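Local coordinates for nucleosome assembly protein 1, putative (Plasmodium falciparum, PDB 3FS3), which probably binds histones and acts as a chaperone in nucleosome assembly, at residues I106-L111 / Y139-R144; E113-A118 / P283-Y288; R120-V125 / A274-E279. All coordinates share one frame; numbering follows the deposited sequence.

Interaction 1. Residues I106-L111 / Y139-R144; sequences IGTPNL and YLNDIR
Asn141 OD1 is approached by two neighbouring groups of the loop 106-111, and one of them is a hydrogen-bond donor: Thr108 N lies 2.7 Å from Asn141 OD1. The N-H comes in close to the plane of the side-chain amide, at a C=O...N angle of 157°, and the bond bends moderately at the hydrogen (148°). Gly107 CA sits against the same oxygen, 3.1 Å from Asn141 OD1, and also rests on the carbonyl O of Leu140. Gly107, which has no side chain, lets the backbones of the two segments come to 3.7 Å between Gly107 CA and Tyr139 CA. Asn141 ND2 donates to a water that lies 2.9 Å from Ile106 O, so the amide meets the loop with its oxygen directly and with its nitrogen through water. A second water joins Thr108 OG1 to Leu140 O, while Thr108 CG2 packs 3.4 Å from Leu140 O. The strand 140-147 is an edge strand of the antiparallel sheet in this chain, and it starts with a classic beta bulge in which Asn141 and Asp142 both face Tyr163. A type I turn from Thr108 to Leu111, closed by Leu111 N donating to Thr108 O, follows in the loop, which leads on to helix 114-120. At the other end Ile106 lays CD1 over one face of the Tyr139 ring, 4.2 Å from its centroid, a CH-pi contact reached with CG1 anti to the backbone N (chi1 -166°).

Interaction 2. Residues E113-A118 / P283-Y288; sequences EFWLRA and PYAVDY
Phe114 pushes the rim of its ring against the backbone and side chains of Ala285 and Val286: CZ of Phe114 is 3.6 Å from Ala285 CB, and both Ala285 CB and Val286 N lie near the plane of the ring, at its edge. A chi1 of 178° swings the Phe114 ring beside its own carbonyl carbon and carries it out from helix 114-120 toward the second helix. Its CE1 reaches along to Val286, 4.2 Å from Val286 CB. Trp115 meets the same methyl from another direction, with CZ3 3.6 Å from Ala285 CB, so that two aromatic side chains share one small alanine. The two rings also touch each other, the CD2 corner of Phe114 standing 3.5 Å above the centre of the indole face. The partners are the short helix 114-120 and the final part of helix 260-289, whose local segments cross almost at right angles (84°) with axes 8.6 Å apart. An alanine stands on each side of the crossing: Ala118 CB packs 3.6 Å from Ala285 O and also touches Tyr288 CB. The Tyr288 side chain begins by facing Ala118, its CB 3.5 Å from Ala118 O, and then leads its ring away. At the start of the short helix Glu113 holds the N-cap position, and its OE1 forms a salt bridge with Arg117 NH2, with weak hydrogen-bond geometry. Leu58 of the second subunit packs on Phe114, and Asp287 and Tyr284 hydrogen-bond to Tyr66 and Glu69 of that subunit, so this part of the fold takes part in the contact between subunits.

Interaction 3. Residues R120-V125 / A274-E279; sequences RNNNTV and ALTIKE
The short helix 123-126 begins with a side-chain N-cap, and the capping residue also leans on the long helix 260-289. Asn122 OD1 accepts from Val125 N at 2.9 Å; the N-H points almost straight at the oxygen (177°), though the donor is tilted 18° from the plane of the amide. A chi1 of 169° sets the Asn122 amide opposite its own N and turns it back over the first turn. The amide also meets the Thr276 methyl, with Asn122 ND2 3.1 Å and Asn122 OD1 3.5 Å from Thr276 CG2, a tight approach in which the two side chains come at each other from opposite directions. This is packing of a methyl against a polar group, with the polar end of Thr276 committed to its own helix, where OG1 hydrogen-bonds to the carbonyl of Glu272 one turn earlier. The short helix therefore docks on the long one chiefly through methyl groups, around the single threonine. Val125 CG2 lies 3.8 Å from Thr276 CG2 as the two side chains slide past each other in opposite directions, and the same Val125 CG2 reaches Ile277 CG1 at 4.2 Å. Thr124 takes the other end of the threonine, its CG2 3.6 Å from Thr276 OG1. The backbones stay well apart, the nearest CA pair, Val125 and Thr276, being separated by 7.3 Å, so side chains alone bridge the two segments. On the long helix Ile277 also packs on Phe162 and Ile143 of the sheet, which places it between the short helix and the strands. Asn122 likewise touches Ile281 and Tyr288, farther along the long helix.

After the long helix 49-99, the chain enters the loop of interaction 1, runs through helices 114-120, 123-126 and 131-137, and closes its first loop when strand 140-147 returns to residues 106-111. The other two contacts wait for the final helix 260-289, reached after the four-stranded sheet. Its segment 274-279 comes first and meets 120-125; 283-288 then meets 113-118, so interaction 3 falls within the span of interaction 2, and interaction 1 crosses both. Interactions 1 and 2 are joined through a weak hydrogen bond from Trp115 NE1 to Asn141 O; Asn121 ND2 links interaction 3 to Tyr288 O, and Ile143 packs on Ile277.

Interaction 1. Residues I106-L111 / Y139-R144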
loop_
_atom_site.group_PDB
_atom_site.type_symbol
_atom_site.label_atom_id
_atom_site.label_comp_id
_atom_site.label_asym_id
_atom_site.label_seq_id
_atom_site.Cartn_x
_atom_site.Cartn_y
_atom_site.Cartn_z
ATOM N N ILE A 106 30.728 -13.792 17.807
ATOM C CA ILE A 106 30.279 -12.416 17.654
ATOM C C ILE A 106 29.520 -12.262 16.342
ATOM O O ILE A 106 29.793 -12.965 15.370
ATOM C CB ILE A 106 31.467 -11.417 17.727
ATOM C CG1 ILE A 106 30.930 -9.998 17.919
ATOM C CG2 ILE A 106 32.327 -11.508 16.486
ATOM C CD1 ILE A 106 30.175 -9.794 19.247
ATOM N N GLY A 107 28.544 -11.360 16.327
ATOM C CA GLY A 107 27.749 -11.156 15.128
ATOM C C GLY A 107 28.550 -10.510 14.022
ATOM O O GLY A 107 29.371 -9.648 14.299
ATOM N N THR A 108 28.329 -10.935 12.780
ATOM C CA THR A 108 29.024 -10.368 11.622
ATOM C C THR A 108 30.457 -9.933 11.963
ATOM O O THR A 108 30.784 -8.753 11.900
ATOM C CB THR A 108 28.240 -9.147 11.076
ATOM O OG1 THR A 108 28.195 -8.115 12.072
ATOM C CG2 THR A 108 26.807 -9.544 10.728
ATOM N N PRO A 109 31.333 -10.888 12.316
ATOM C CA PRO A 109 32.717 -10.558 12.665
ATOM C C PRO A 109 33.534 -9.807 11.622
ATOM O O PRO A 109 34.478 -9.103 11.977
ATOM C CB PRO A 109 33.322 -11.916 13.022
ATOM C CG PRO A 109 32.550 -12.864 12.145
ATOM C CD PRO A 109 31.135 -12.350 12.268
ATOM N N ASN A 110 33.195 -9.930 10.344
ATOM C CA ASN A 110 33.972 -9.211 9.340
ATOM C C ASN A 110 33.552 -7.748 9.223
ATOM O O ASN A 110 34.169 -6.979 8.487
ATOM C CB ASN A 110 33.887 -9.911 7.986
ATOM C CG ASN A 110 34.369 -11.350 8.051
ATOM O OD1 ASN A 110 35.400 -11.643 8.656
ATOM N ND2 ASN A 110 33.629 -12.254 7.423
ATOM N N LEU A 111 32.497 -7.371 9.948
ATOM C CA LEU A 111 32.011 -5.987 9.974
ATOM C C LEU A 111 31.143 -5.828 11.223
ATOM O O LEU A 111 29.903 -5.858 11.166
ATOM C CB LEU A 111 31.204 -5.647 8.718
ATOM C CG LEU A 111 30.951 -4.149 8.518
ATOM C CD1 LEU A 111 32.288 -3.420 8.446
ATOM C CD2 LEU A 111 30.155 -3.910 7.239
ATOM N N TYR A 139 25.301 -9.485 18.389
ATOM C CA TYR A 139 25.534 -10.895 18.073
ATOM C C TYR A 139 24.747 -11.306 16.828
ATOM O O TYR A 139 24.840 -12.441 16.368
ATOM C CB TYR A 139 25.113 -11.774 19.254
ATOM C CG TYR A 139 26.087 -11.721 20.408
ATOM C CD1 TYR A 139 27.194 -12.569 20.443
ATOM C CD2 TYR A 139 25.940 -10.785 21.439
ATOM C CE1 TYR A 139 28.134 -12.492 21.467
ATOM C CE2 TYR A 139 26.884 -10.694 22.473
ATOM C CZ TYR A 139 27.980 -11.552 22.474
ATOM O OH TYR A 139 28.949 -11.457 23.447
ATOM N N LEU A 140 23.974 -10.373 16.284
ATOM C CA LEU A 140 23.158 -10.644 15.108
ATOM C C LEU A 140 24.053 -10.937 13.887
ATOM O O LEU A 140 24.945 -10.151 13.559
ATOM C CB LEU A 140 22.229 -9.439 14.872
ATOM C CG LEU A 140 20.853 -9.643 14.225
ATOM C CD1 LEU A 140 20.174 -10.879 14.796
ATOM C CD2 LEU A 140 19.992 -8.405 14.448
ATOM N N ASN A 141 23.844 -12.095 13.253
ATOM C CA ASN A 141 24.622 -12.492 12.075
ATOM C C ASN A 141 23.858 -12.240 10.790
ATOM O O ASN A 141 24.450 -11.953 9.750
ATOM C CB ASN A 141 24.977 -13.985 12.100
ATOM C CG ASN A 141 26.292 -14.273 12.806
ATOM O OD1 ASN A 141 27.088 -13.368 13.064
ATOM N ND2 ASN A 141 26.533 -15.542 13.103
ATOM N N ASP A 142 22.536 -12.355 10.850
ATOM C CA ASP A 142 21.766 -12.169 9.638
ATOM C C ASP A 142 20.274 -12.088 9.905
ATOM O O ASP A 142 19.769 -12.652 10.880
ATOM C CB ASP A 142 22.073 -13.333 8.690
ATOM C CG ASP A 142 21.555 -13.109 7.276
ATOM O OD1 ASP A 142 21.510 -11.949 6.817
ATOM O OD2 ASP A 142 21.215 -14.109 6.612
ATOM N N ILE A 143 19.586 -11.359 9.035
ATOM C CA ILE A 143 18.139 -11.202 9.097
ATOM C C ILE A 143 17.659 -11.578 7.706
ATOM O O ILE A 143 18.152 -11.043 6.710
ATOM C CB ILE A 143 17.708 -9.750 9.383
ATOM C CG1 ILE A 143 18.321 -9.262 10.693
ATOM C CG2 ILE A 143 16.182 -9.679 9.486
ATOM C CD1 ILE A 143 17.886 -7.849 11.066
ATOM N N ARG A 144 16.712 -12.509 7.636
ATOM C CA ARG A 144 16.183 -12.966 6.355
ATOM C C ARG A 144 14.663 -13.047 6.356
ATOM O O ARG A 144 14.034 -13.175 7.405
ATOM C CB ARG A 144 16.753 -14.350 6.007
ATOM C CG ARG A 144 18.270 -14.380 5.859
ATOM C CD ARG A 144 18.832 -15.801 5.702
ATOM N NE ARG A 144 18.446 -16.444 4.445
ATOM C CZ ARG A 144 17.334 -17.154 4.267
ATOM N NH1 ARG A 144 16.483 -17.324 5.270
ATOM N NH2 ARG A 144 17.073 -17.698 3.084
HETATM O O HOH W 1 29.462 -15.592 14.132
HETATM O O HOH W 2 25.915 -7.605 13.230
#

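Interaction 2. Residues E113-A118 / P283-Y288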
loop_
_atom_site.group_PDB
_atom_site.type_symbol
_atom_site.label_atom_id
_atom_site.label_comp_id
_atom_site.label_asym_id
_atom_site.label_seq_id
_atom_site.Cartn_x
_atom_site.Cartn_y
_atom_site.Cartn_z
ATOM N N GLU A 113 28.946 -5.131 14.468
ATOM C CA GLU A 113 27.697 -4.402 14.696
ATOM C C GLU A 113 26.907 -4.010 13.457
ATOM O O GLU A 113 26.043 -3.127 13.524
ATOM C CB GLU A 113 27.978 -3.140 15.528
ATOM C CG GLU A 113 29.021 -3.352 16.600
ATOM C CD GLU A 113 29.065 -2.231 17.623
ATOM O OE1 GLU A 113 28.723 -1.076 17.278
ATOM O OE2 GLU A 113 29.460 -2.510 18.775
ATOM N N PHE A 114 27.174 -4.678 12.337
ATOM C CA PHE A 114 26.484 -4.362 11.092
ATOM C C PHE A 114 24.973 -4.202 11.180
ATOM O O PHE A 114 24.439 -3.173 10.789
ATOM C CB PHE A 114 26.770 -5.413 10.018
ATOM C CG PHE A 114 26.042 -5.149 8.726
ATOM C CD1 PHE A 114 26.478 -4.144 7.860
ATOM C CD2 PHE A 114 24.893 -5.860 8.409
ATOM C CE1 PHE A 114 25.773 -3.851 6.692
ATOM C CE2 PHE A 114 24.177 -5.581 7.248
ATOM C CZ PHE A 114 24.622 -4.566 6.380
ATOM N N TRP A 115 24.279 -5.225 11.664
ATOM C CA TRP A 115 22.824 -5.152 11.734
ATOM C C TRP A 115 22.319 -4.173 12.792
ATOM O O TRP A 115 21.338 -3.463 12.563
ATOM C CB TRP A 115 22.218 -6.546 11.959
ATOM C CG TRP A 115 22.497 -7.484 10.839
ATOM C CD1 TRP A 115 23.427 -8.485 10.820
ATOM C CD2 TRP A 115 21.884 -7.482 9.543
ATOM N NE1 TRP A 115 23.431 -9.104 9.594
ATOM C CE2 TRP A 115 22.497 -8.508 8.790
ATOM C CE3 TRP A 115 20.876 -6.712 8.946
ATOM C CZ2 TRP A 115 22.135 -8.790 7.468
ATOM C CZ3 TRP A 115 20.513 -6.990 7.634
ATOM C CH2 TRP A 115 21.144 -8.025 6.908
ATOM N N LEU A 116 22.982 -4.126 13.943
ATOM C CA LEU A 116 22.555 -3.193 14.975
ATOM C C LEU A 116 22.553 -1.788 14.403
ATOM O O LEU A 116 21.579 -1.052 14.568
ATOM C CB LEU A 116 23.479 -3.227 16.188
ATOM C CG LEU A 116 23.223 -2.059 17.161
ATOM C CD1 LEU A 116 21.762 -2.072 17.610
ATOM C CD2 LEU A 116 24.155 -2.157 18.368
ATOM N N ARG A 117 23.633 -1.418 13.721
ATOM C CA ARG A 117 23.727 -0.078 13.160
ATOM C C ARG A 117 22.740 0.165 12.035
ATOM O O ARG A 117 22.166 1.245 11.937
ATOM C CB ARG A 117 25.156 0.212 12.713
ATOM C CG ARG A 117 26.086 0.363 13.901
ATOM C CD ARG A 117 27.502 0.741 13.520
ATOM N NE ARG A 117 28.380 0.696 14.689
ATOM C CZ ARG A 117 29.708 0.735 14.637
ATOM N NH1 ARG A 117 30.329 0.822 13.466
ATOM N NH2 ARG A 117 30.416 0.677 15.758
ATOM N N ALA A 118 22.523 -0.836 11.189
ATOM C CA ALA A 118 21.557 -0.679 10.113
ATOM C C ALA A 118 20.188 -0.436 10.756
ATOM O O ALA A 118 19.471 0.489 10.374
ATOM C CB ALA A 118 21.521 -1.939 9.236
ATOM N N PRO A 283 16.274 -5.335 2.191
ATOM C CA PRO A 283 16.657 -4.977 0.814
ATOM C C PRO A 283 17.790 -3.943 0.682
ATOM O O PRO A 283 18.540 -3.956 -0.306
ATOM C CB PRO A 283 15.349 -4.449 0.216
ATOM C CG PRO A 283 14.267 -5.120 1.048
ATOM C CD PRO A 283 14.852 -5.032 2.441
ATOM N N TYR A 284 17.919 -3.067 1.685
ATOM C CA TYR A 284 18.906 -1.986 1.667
ATOM C C TYR A 284 19.802 -1.908 2.907
ATOM O O TYR A 284 20.261 -0.829 3.269
ATOM C CB TYR A 284 18.170 -0.648 1.536
ATOM C CG TYR A 284 16.982 -0.667 0.593
ATOM C CD1 TYR A 284 17.126 -1.057 -0.736
ATOM C CD2 TYR A 284 15.715 -0.290 1.033
ATOM C CE1 TYR A 284 16.044 -1.071 -1.607
ATOM C CE2 TYR A 284 14.623 -0.296 0.172
ATOM C CZ TYR A 284 14.795 -0.687 -1.148
ATOM O OH TYR A 284 13.723 -0.687 -2.007
ATOM N N ALA A 285 20.062 -3.044 3.543
ATOM C CA ALA A 285 20.860 -3.083 4.766
ATOM C C ALA A 285 22.084 -2.190 4.853
ATOM O O ALA A 285 22.156 -1.312 5.723
ATOM C CB ALA A 285 21.271 -4.507 5.071
ATOM N N VAL A 286 23.049 -2.409 3.964
ATOM C CA VAL A 286 24.280 -1.637 4.025
ATOM C C VAL A 286 24.072 -0.134 3.933
ATOM O O VAL A 286 24.810 0.622 4.554
ATOM C CB VAL A 286 25.303 -2.088 2.941
ATOM C CG1 VAL A 286 24.852 -1.646 1.541
ATOM C CG2 VAL A 286 26.678 -1.525 3.280
ATOM N N ASP A 287 23.069 0.301 3.172
ATOM C CA ASP A 287 22.801 1.730 3.038
ATOM C C ASP A 287 22.274 2.312 4.341
ATOM O O ASP A 287 22.469 3.500 4.627
ATOM C CB ASP A 287 21.831 1.994 1.888
ATOM C CG ASP A 287 22.512 1.922 0.538
ATOM O OD1 ASP A 287 23.761 1.929 0.505
ATOM O OD2 ASP A 287 21.809 1.874 -0.489
ATOM N N TYR A 288 21.596 1.485 5.128
ATOM C CA TYR A 288 21.130 1.943 6.429
ATOM C C TYR A 288 22.366 1.983 7.323
ATOM O O TYR A 288 22.593 2.957 8.035
ATOM C CB TYR A 288 20.072 0.994 6.997
ATOM C CG TYR A 288 18.682 1.375 6.560
ATOM C CD1 TYR A 288 18.061 2.524 7.067
ATOM C CD2 TYR A 288 18.006 0.626 5.603
ATOM C CE1 TYR A 288 16.798 2.915 6.624
ATOM C CE2 TYR A 288 16.741 1.007 5.150
ATOM C CZ TYR A 288 16.145 2.150 5.663
ATOM O OH TYR A 288 14.906 2.522 5.204
#

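Interaction 3. Residues R120-V125 / A274-E279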
loop_
_atom_site.group_PDB
_atom_site.type_symbol
_atom_site.label_atom_id
_atom_site.label_comp_id
_atom_site.label_asym_id
_atom_site.label_seq_id
_atom_site.Cartn_x
_atom_site.Cartn_y
_atom_site.Cartn_z
ATOM N N ARG A 120 19.527 0.659 13.782
ATOM C CA ARG A 120 19.554 1.942 14.486
ATOM C C ARG A 120 19.293 3.107 13.541
ATOM O O ARG A 120 18.559 4.031 13.887
ATOM C CB ARG A 120 20.911 2.158 15.170
ATOM C CG ARG A 120 20.986 1.678 16.613
ATOM C CD ARG A 120 19.996 2.437 17.478
ATOM N NE ARG A 120 20.190 2.183 18.904
ATOM C CZ ARG A 120 19.279 2.455 19.833
ATOM N NH1 ARG A 120 18.119 2.987 19.475
ATOM N NH2 ARG A 120 19.523 2.193 21.113
ATOM N N ASN A 121 19.889 3.055 12.352
ATOM C CA ASN A 121 19.731 4.112 11.362
ATOM C C ASN A 121 18.374 4.171 10.665
ATOM O O ASN A 121 18.184 4.956 9.736
ATOM C CB ASN A 121 20.849 4.031 10.315
ATOM C CG ASN A 121 22.216 4.363 10.898
ATOM O OD1 ASN A 121 22.326 5.195 11.794
ATOM N ND2 ASN A 121 23.261 3.723 10.384
ATOM N N ASN A 122 17.433 3.337 11.092
ATOM C CA ASN A 122 16.088 3.365 10.516
ATOM C C ASN A 122 15.156 3.868 11.612
ATOM O O ASN A 122 15.007 3.225 12.649
ATOM C CB ASN A 122 15.659 1.973 10.042
ATOM C CG ASN A 122 14.181 1.903 9.697
ATOM O OD1 ASN A 122 13.325 1.987 10.577
ATOM N ND2 ASN A 122 13.874 1.752 8.414
ATOM N N ASN A 123 14.539 5.023 11.377
ATOM C CA ASN A 123 13.644 5.653 12.351
ATOM C C ASN A 123 12.648 4.720 13.024
ATOM O O ASN A 123 12.656 4.582 14.247
ATOM C CB ASN A 123 12.877 6.805 11.700
ATOM C CG ASN A 123 13.793 7.794 11.005
ATOM O OD1 ASN A 123 14.864 8.132 11.516
ATOM N ND2 ASN A 123 13.373 8.274 9.839
ATOM N N THR A 124 11.792 4.092 12.222
ATOM C CA THR A 124 10.767 3.181 12.727
ATOM C C THR A 124 11.309 2.100 13.664
ATOM O O THR A 124 10.800 1.921 14.773
ATOM C CB THR A 124 10.017 2.491 11.565
ATOM O OG1 THR A 124 9.466 3.485 10.694
ATOM C CG2 THR A 124 8.889 1.630 12.093
ATOM N N VAL A 125 12.335 1.379 13.218
ATOM C CA VAL A 125 12.922 0.310 14.022
ATOM C C VAL A 125 13.731 0.835 15.199
ATOM O O VAL A 125 13.761 0.218 16.265
ATOM C CB VAL A 125 13.848 -0.588 13.178
ATOM C CG1 VAL A 125 14.505 -1.643 14.072
ATOM C CG2 VAL A 125 13.056 -1.240 12.052
ATOM N N ALA A 274 7.847 -5.085 11.545
ATOM C CA ALA A 274 8.108 -6.249 10.710
ATOM C C ALA A 274 8.183 -5.875 9.246
ATOM O O ALA A 274 9.043 -6.362 8.510
ATOM C CB ALA A 274 7.021 -7.283 10.917
ATOM N N LEU A 275 7.269 -5.009 8.832
ATOM C CA LEU A 275 7.202 -4.563 7.453
ATOM C C LEU A 275 8.453 -3.773 7.077
ATOM O O LEU A 275 8.965 -3.896 5.970
ATOM C CB LEU A 275 5.959 -3.693 7.255
ATOM C CG LEU A 275 5.420 -3.624 5.828
ATOM C CD1 LEU A 275 4.866 -4.989 5.426
ATOM C CD2 LEU A 275 4.322 -2.578 5.750
ATOM N N THR A 276 8.934 -2.957 8.007
ATOM C CA THR A 276 10.116 -2.146 7.763
ATOM C C THR A 276 11.351 -3.028 7.616
ATOM O O THR A 276 12.205 -2.774 6.767
ATOM C CB THR A 276 10.345 -1.144 8.909
ATOM O OG1 THR A 276 9.200 -0.292 9.029
ATOM C CG2 THR A 276 11.568 -0.290 8.639
ATOM N N ILE A 277 11.446 -4.060 8.446
ATOM C CA ILE A 277 12.584 -4.963 8.380
ATOM C C ILE A 277 12.543 -5.714 7.061
ATOM O O ILE A 277 13.542 -5.827 6.363
ATOM C CB ILE A 277 12.567 -5.976 9.547
ATOM C CG1 ILE A 277 12.888 -5.249 10.857
ATOM C CG2 ILE A 277 13.564 -7.112 9.276
ATOM C CD1 ILE A 277 12.883 -6.137 12.088
ATOM N N LYS A 278 11.359 -6.207 6.726
ATOM C CA LYS A 278 11.139 -6.962 5.504
ATOM C C LYS A 278 11.365 -6.174 4.219
ATOM O O LYS A 278 12.072 -6.625 3.324
ATOM C CB LYS A 278 9.709 -7.518 5.515
ATOM C CG LYS A 278 9.206 -8.054 4.184
ATOM C CD LYS A 278 7.844 -8.719 4.366
ATOM C CE LYS A 278 7.307 -9.299 3.065
ATOM N NZ LYS A 278 6.916 -8.238 2.090
ATOM N N GLU A 279 10.778 -4.989 4.134
ATOM C CA GLU A 279 10.886 -4.191 2.917
ATOM C C GLU A 279 11.996 -3.153 2.877
ATOM O O GLU A 279 12.373 -2.697 1.801
ATOM C CB GLU A 279 9.555 -3.490 2.653
ATOM C CG GLU A 279 8.353 -4.403 2.732
ATOM C CD GLU A 279 7.083 -3.721 2.275
ATOM O OE1 GLU A 279 6.726 -2.672 2.857
ATOM O OE2 GLU A 279 6.444 -4.234 1.329
#